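Local coordinates for protein glycerophosphoryl diester phosphodiesterase (Parabacteroides distasonis, PDB 3MZ2) that probably hydrolyses glycerophosphodiesters, using a TIM-barrel fold, at residues P46-E51 / F64-R69; E51-T56 / E123-W128. One frame throughout, in Å; residues are numbered along the deposited sequence. Where two conformers were deposited one is given.

Interaction 1. Residues P46-E51 / F64-R69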
loop_
_atom_site.group_PDB
_atom_site.type_symbol
_atom_site.label_atom_id
_atom_site.label_comp_id
_atom_site.label_asym_id
_atom_site.label_seq_id
_atom_site.Cartn_x
_atom_site.Cartn_y
_atom_site.Cartn_z
ATOM N N PRO A 46 0.691 5.667 23.082
ATOM C CA PRO A 46 0.858 5.755 21.647
ATOM C C PRO A 46 0.403 4.528 20.832
ATOM O O PRO A 46 0.381 3.396 21.329
ATOM C CB PRO A 46 2.374 5.928 21.500
ATOM C CG PRO A 46 2.874 6.356 22.852
ATOM C CD PRO A 46 1.976 5.677 23.804
ATOM N N GLU A 47 0.048 4.766 19.582
ATOM C CA GLU A 47 -0.110 3.715 18.548
ATOM C C GLU A 47 1.091 2.821 18.507
ATOM O O GLU A 47 2.205 3.307 18.747
ATOM C CB GLU A 47 -0.103 4.365 17.163
ATOM C CG GLU A 47 -1.305 5.054 16.816
ATOM C CD GLU A 47 -1.219 5.761 15.475
ATOM O OE1 GLU A 47 -0.343 5.469 14.588
ATOM O OE2 GLU A 47 -2.119 6.595 15.297
ATOM N N ASN A 48 0.867 1.551 18.163
ATOM C CA ASN A 48 1.968 0.610 17.880
ATOM C C ASN A 48 3.029 0.618 18.987
ATOM O O ASN A 48 4.237 0.696 18.729
ATOM C CB ASN A 48 2.582 0.908 16.499
ATOM C CG ASN A 48 1.732 0.400 15.355
ATOM O OD1 ASN A 48 1.484 -0.803 15.234
ATOM N ND2 ASN A 48 1.304 1.310 14.467
ATOM N N SER A 49 2.555 0.505 20.217
ATOM C CA SER A 49 3.445 0.444 21.365
ATOM C C SER A 49 3.058 -0.706 22.255
ATOM O O SER A 49 1.883 -1.037 22.387
ATOM C CB SER A 49 3.431 1.752 22.166
ATOM O OG SER A 49 2.259 1.890 22.975
HETATM N N MSE A 50 4.063 -1.335 22.846
HETATM C CA MSE A 50 3.811 -2.478 23.740
HETATM C C MSE A 50 2.958 -2.021 24.901
HETATM O O MSE A 50 2.082 -2.745 25.385
HETATM C CB MSE A 50 5.113 -2.993 24.305
HETATM C CG MSE A 50 6.128 -3.412 23.308
HETATM SE SE MSE A 50 5.442 -4.964 22.316
HETATM C CE MSE A 50 5.323 -6.176 23.853
ATOM N N GLU A 51 3.240 -0.817 25.367
ATOM C CA GLU A 51 2.548 -0.269 26.538
ATOM C C GLU A 51 1.053 -0.120 26.259
ATOM O O GLU A 51 0.207 -0.390 27.117
ATOM C CB GLU A 51 3.185 1.076 26.925
ATOM C CG GLU A 51 4.592 0.931 27.498
ATOM C CD GLU A 51 5.723 0.870 26.453
ATOM O OE1 GLU A 51 5.455 0.932 25.232
ATOM O OE2 GLU A 51 6.900 0.751 26.868
ATOM N N PHE A 64 -4.993 -7.169 18.302
ATOM C CA PHE A 64 -4.302 -5.932 17.909
ATOM C C PHE A 64 -3.862 -5.988 16.448
ATOM O O PHE A 64 -3.093 -6.843 16.061
ATOM C CB PHE A 64 -3.095 -5.676 18.838
ATOM C CG PHE A 64 -3.495 -5.508 20.291
ATOM C CD1 PHE A 64 -4.145 -4.373 20.673
ATOM C CD2 PHE A 64 -3.324 -6.497 21.202
ATOM C CE1 PHE A 64 -4.541 -4.184 21.998
ATOM C CE2 PHE A 64 -3.743 -6.334 22.528
ATOM C CZ PHE A 64 -4.396 -5.173 22.913
ATOM N N GLU A 65 -4.300 -4.993 15.697
ATOM C CA GLU A 65 -3.912 -4.810 14.309
ATOM C C GLU A 65 -2.718 -3.858 14.343
ATOM O O GLU A 65 -2.782 -2.814 14.975
ATOM C CB GLU A 65 -5.087 -4.186 13.571
ATOM C CG GLU A 65 -4.797 -4.018 12.102
ATOM C CD GLU A 65 -4.275 -2.666 11.703
ATOM O OE1 GLU A 65 -4.178 -1.740 12.528
ATOM O OE2 GLU A 65 -3.965 -2.546 10.495
ATOM N N ILE A 66 -1.595 -4.243 13.740
ATOM C CA ILE A 66 -0.354 -3.509 13.879
ATOM C C ILE A 66 0.301 -3.296 12.513
ATOM O O ILE A 66 -0.062 -3.947 11.504
ATOM C CB ILE A 66 0.587 -4.238 14.897
ATOM C CG1 ILE A 66 0.931 -5.649 14.427
ATOM C CG2 ILE A 66 -0.107 -4.289 16.276
ATOM C CD1 ILE A 66 1.892 -6.467 15.333
ATOM N N ASP A 67 1.292 -2.401 12.496
ATOM C CA ASP A 67 1.920 -1.897 11.276
ATOM C C ASP A 67 3.425 -2.228 11.195
ATOM O O ASP A 67 4.264 -1.412 11.590
ATOM C CB ASP A 67 1.738 -0.357 11.196
ATOM C CG ASP A 67 0.277 0.053 11.197
ATOM O OD1 ASP A 67 -0.403 -0.322 10.217
ATOM O OD2 ASP A 67 -0.163 0.731 12.141
ATOM N N PRO A 68 3.779 -3.419 10.672
ATOM C CA PRO A 68 5.184 -3.795 10.510
ATOM C C PRO A 68 5.831 -3.059 9.344
ATOM O O PRO A 68 5.237 -2.921 8.273
ATOM C CB PRO A 68 5.153 -5.311 10.245
ATOM C CG PRO A 68 3.748 -5.719 10.216
ATOM C CD PRO A 68 2.875 -4.490 10.234
ATOM N N ARG A 69 7.022 -2.530 9.583
ATOM C CA ARG A 69 7.795 -1.891 8.542
ATOM C C ARG A 69 9.291 -1.968 8.876
ATOM O O ARG A 69 9.700 -2.323 9.975
ATOM C CB ARG A 69 7.378 -0.425 8.309
ATOM C CG ARG A 69 7.641 0.489 9.450
ATOM C CD ARG A 69 7.555 1.980 9.074
ATOM N NE ARG A 69 6.282 2.400 8.437
ATOM C CZ ARG A 69 6.156 2.714 7.156
ATOM N NH1 ARG A 69 7.175 2.591 6.319
ATOM N NH2 ARG A 69 4.968 3.090 6.706
#

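Interaction 2. Residues E51-T56 / E123-W128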
loop_
_atom_site.group_PDB
_atom_site.type_symbol
_atom_site.label_atom_id
_atom_site.label_comp_id
_atom_site.label_asym_id
_atom_site.label_seq_id
_atom_site.Cartn_x
_atom_site.Cartn_y
_atom_site.Cartn_z
ATOM N N GLU A 51 3.240 -0.817 25.367
ATOM C CA GLU A 51 2.548 -0.269 26.538
ATOM C C GLU A 51 1.053 -0.120 26.259
ATOM O O GLU A 51 0.207 -0.390 27.117
ATOM C CB GLU A 51 3.185 1.076 26.925
ATOM C CG GLU A 51 4.592 0.931 27.498
ATOM C CD GLU A 51 5.723 0.870 26.453
ATOM O OE1 GLU A 51 5.455 0.932 25.232
ATOM O OE2 GLU A 51 6.900 0.751 26.868
ATOM N N THR A 52 0.709 0.331 25.075
ATOM C CA THR A 52 -0.694 0.484 24.733
ATOM C C THR A 52 -1.430 -0.841 24.612
ATOM O O THR A 52 -2.582 -0.948 25.042
ATOM C CB THR A 52 -0.835 1.275 23.472
ATOM O OG1 THR A 52 -0.015 2.436 23.616
ATOM C CG2 THR A 52 -2.277 1.688 23.256
ATOM N N PHE A 53 -0.759 -1.852 24.074
ATOM C CA PHE A 53 -1.359 -3.176 24.014
ATOM C C PHE A 53 -1.698 -3.650 25.423
ATOM O O PHE A 53 -2.810 -4.149 25.684
ATOM C CB PHE A 53 -0.447 -4.241 23.354
ATOM C CG PHE A 53 0.171 -3.854 22.031
ATOM C CD1 PHE A 53 -0.464 -3.007 21.137
ATOM C CD2 PHE A 53 1.386 -4.453 21.651
ATOM C CE1 PHE A 53 0.111 -2.736 19.923
ATOM C CE2 PHE A 53 1.998 -4.122 20.458
ATOM C CZ PHE A 53 1.377 -3.270 19.588
ATOM N N GLU A 54 -0.714 -3.549 26.320
ATOM C CA GLU A 54 -0.880 -3.998 27.712
ATOM C C GLU A 54 -2.004 -3.239 28.446
ATOM O O GLU A 54 -2.843 -3.845 29.167
ATOM C CB GLU A 54 0.451 -3.827 28.459
ATOM C CG GLU A 54 1.563 -4.687 27.916
ATOM C CD GLU A 54 2.985 -4.220 28.280
ATOM O OE1 GLU A 54 3.145 -3.333 29.167
ATOM O OE2 GLU A 54 3.942 -4.761 27.654
ATOM N N ASN A 55 -2.008 -1.927 28.276
ATOM C CA ASN A 55 -3.064 -1.072 28.824
ATOM C C ASN A 55 -4.436 -1.496 28.321
ATOM O O ASN A 55 -5.369 -1.680 29.114
ATOM C CB ASN A 55 -2.821 0.394 28.454
ATOM C CG ASN A 55 -3.816 1.341 29.132
ATOM O OD1 ASN A 55 -3.897 1.368 30.362
ATOM N ND2 ASN A 55 -4.531 2.140 28.346
ATOM N N THR A 56 -4.581 -1.701 27.029
ATOM C CA THR A 56 -5.872 -2.126 26.513
ATOM C C THR A 56 -6.337 -3.439 27.157
ATOM O O THR A 56 -7.472 -3.534 27.559
ATOM C CB THR A 56 -5.864 -2.271 24.980
ATOM O OG1 THR A 56 -5.566 -1.007 24.382
ATOM C CG2 THR A 56 -7.213 -2.760 24.409
ATOM N N GLU A 123 9.144 -8.704 16.451
ATOM C CA GLU A 123 9.528 -9.857 17.239
ATOM C C GLU A 123 9.139 -9.727 18.710
ATOM O O GLU A 123 8.604 -10.662 19.314
ATOM C CB GLU A 123 11.034 -10.067 17.136
ATOM C CG GLU A 123 11.518 -11.335 17.829
ATOM C CD GLU A 123 10.952 -12.606 17.204
ATOM O OE1 GLU A 123 10.507 -12.568 16.037
ATOM O OE2 GLU A 123 10.967 -13.660 17.888
ATOM N N GLU A 124 9.423 -8.572 19.308
ATOM C CA GLU A 124 9.042 -8.345 20.717
ATOM C C GLU A 124 7.536 -8.482 20.897
ATOM O O GLU A 124 7.078 -9.063 21.900
ATOM C CB GLU A 124 9.478 -6.964 21.215
ATOM C CG GLU A 124 8.932 -6.577 22.593
ATOM C CD GLU A 124 9.302 -5.161 22.973
ATOM O OE1 GLU A 124 9.685 -4.389 22.067
ATOM O OE2 GLU A 124 9.219 -4.831 24.171
ATOM N N ALA A 125 6.758 -7.973 19.924
ATOM C CA ALA A 125 5.325 -8.029 20.026
ATOM C C ALA A 125 4.799 -9.457 19.909
ATOM O O ALA A 125 3.900 -9.867 20.659
ATOM C CB ALA A 125 4.685 -7.118 18.945
ATOM N N ILE A 126 5.370 -10.218 18.988
ATOM C CA ILE A 126 4.971 -11.602 18.777
ATOM C C ILE A 126 5.277 -12.424 20.042
ATOM O O ILE A 126 4.422 -13.185 20.511
ATOM C CB ILE A 126 5.683 -12.204 17.527
ATOM C CG1 ILE A 126 5.137 -11.616 16.233
ATOM C CG2 ILE A 126 5.547 -13.757 17.431
ATOM C CD1 ILE A 126 5.956 -12.013 15.057
ATOM N N ARG A 127 6.483 -12.280 20.590
ATOM C CA ARG A 127 6.879 -13.010 21.802
ATOM C C ARG A 127 5.948 -12.710 22.974
ATOM O O ARG A 127 5.544 -13.605 23.721
ATOM C CB ARG A 127 8.322 -12.672 22.192
ATOM C CG ARG A 127 9.376 -13.234 21.233
ATOM C CD ARG A 127 10.772 -13.313 21.904
ATOM N NE ARG A 127 10.698 -14.010 23.179
ATOM C CZ ARG A 127 11.510 -13.781 24.203
ATOM N NH1 ARG A 127 12.482 -12.887 24.084
ATOM N NH2 ARG A 127 11.356 -14.460 25.337
ATOM N N TRP A 128 5.572 -11.451 23.107
ATOM C CA TRP A 128 4.629 -11.012 24.142
ATOM C C TRP A 128 3.209 -11.493 23.916
ATOM O O TRP A 128 2.506 -11.844 24.838
ATOM C CB TRP A 128 4.631 -9.490 24.185
ATOM C CG TRP A 128 3.582 -8.929 25.106
ATOM C CD1 TRP A 128 3.678 -8.787 26.476
ATOM C CD2 TRP A 128 2.279 -8.500 24.750
ATOM N NE1 TRP A 128 2.501 -8.270 26.976
ATOM C CE2 TRP A 128 1.624 -8.100 25.936
ATOM C CE3 TRP A 128 1.581 -8.407 23.534
ATOM C CZ2 TRP A 128 0.303 -7.577 25.930
ATOM C CZ3 TRP A 128 0.254 -7.924 23.543
ATOM C CH2 TRP A 128 -0.355 -7.531 24.735
#

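Interaction 1. Residues P46-E51 / F64-R69
Asn48 lays its carboxamide against the bend where Ile66 passes into Asp67 and holds that bend with both ends of the amide. ND2 donates to Asp67 OD2 at 2.8 Å; the bond is almost straight (172°), lies practically in the amide plane, and enters by the anti lone pair of OD2, away from the other oxygen. OD1 in turn receives the backbone N of Asp67 at 3.2 Å, a longer bond whose donor is tilted well off the carbonyl plane. The same OD1 rests 3.5 Å from Ile66 CA. With one bond to each end, rotation of the amide about CB-CG is fixed, and its orientation is read directly from the donors and acceptors it meets. Asp67 directs CG beside its own backbone N (chi1 -59°), which carries OD2 across to ND2, the amide and carboxylate planes standing 69° apart. OD1 of that carboxylate forms a salt bridge with Lys140, and a sulfate ion, probably from the crystallisation liquor, lies about 4 Å from the Asp67 side chain. Ser49 takes the N-cap position before the helix. Nearby, Glu47 OE2 makes salt bridges with Arg38, Arg41 and Arg86. The contact thus ties a beta-alpha loop to the break within strand 63-70 in a TIM-barrel beta-alpha-beta unit, beside a polar pocket consistent with a phosphodiester site.

Interaction 2. Residues E51-T56 / E123-W128
Phe53 and Trp128 meet obliquely: the phenyl and the six-membered ring of the indole have planes 34° apart and centroids separated by 5.9 Å. Their nearest approach is made by the methylene of Phe53 rather than by its ring, CB lying 3.6 Å from Trp128 CH2. Trp128 reaches across because its CG is anti to the backbone N (chi1 174°), sending the indole out from its own helix toward 51-56. Glu54 meets the same indole farther along, with its aliphatic part: CG lies 3.7 Å from Trp128 CZ2, and the carboxylate plane is turned 43° from the ring. The outer benzo part of the indole is therefore shared between two consecutive residues of the facing helix. Farther out on the Phe53 ring, CE2 comes within 4.3 Å of Ala125 CB, a looser apolar touch. With Trp128 cut back to alanine, Phe53 CB and Glu54 CG would probably lose their shared partner and a gap would open between the helices. The short helical segments run nearly in the same direction, 24° apart, yet their axes approach no closer than 11.9 Å, so large side chains bridge the separation. Met50, about one turn before Phe53, also packs on Ala125 and Trp128, while Leu57 touches the indole and Lys132 makes a cation-pi contact with it. Beneath, Phe53 packs on Phe64 and Ile66 of strand 63-70, placing helices 50-59 and 122-129 side by side on the barrel's outer layer.

In the fold
From the N terminus, strand 33-36 leads through the loop holding 46-49 into helix 50-59, and strand 63-70 follows. Interaction 1 closes this short circuit, with 12 residues between its segments. Interaction 2 starts on the same helix but spans 66 residues, past strands 63-70 and 76-78, to helix 122-129. Segment 64-69 falls inside that longer span while 46-51 begins before it, so the two contacts cross rather than nest, sharing Glu51. Their centres are 8 Å apart, and Met50 CE to Trp128 CB, at 3.4 Å, joins them directly. Together they tie the loop leading into helix 50-59 to strand 63-70, and the helix itself to helix 122-129.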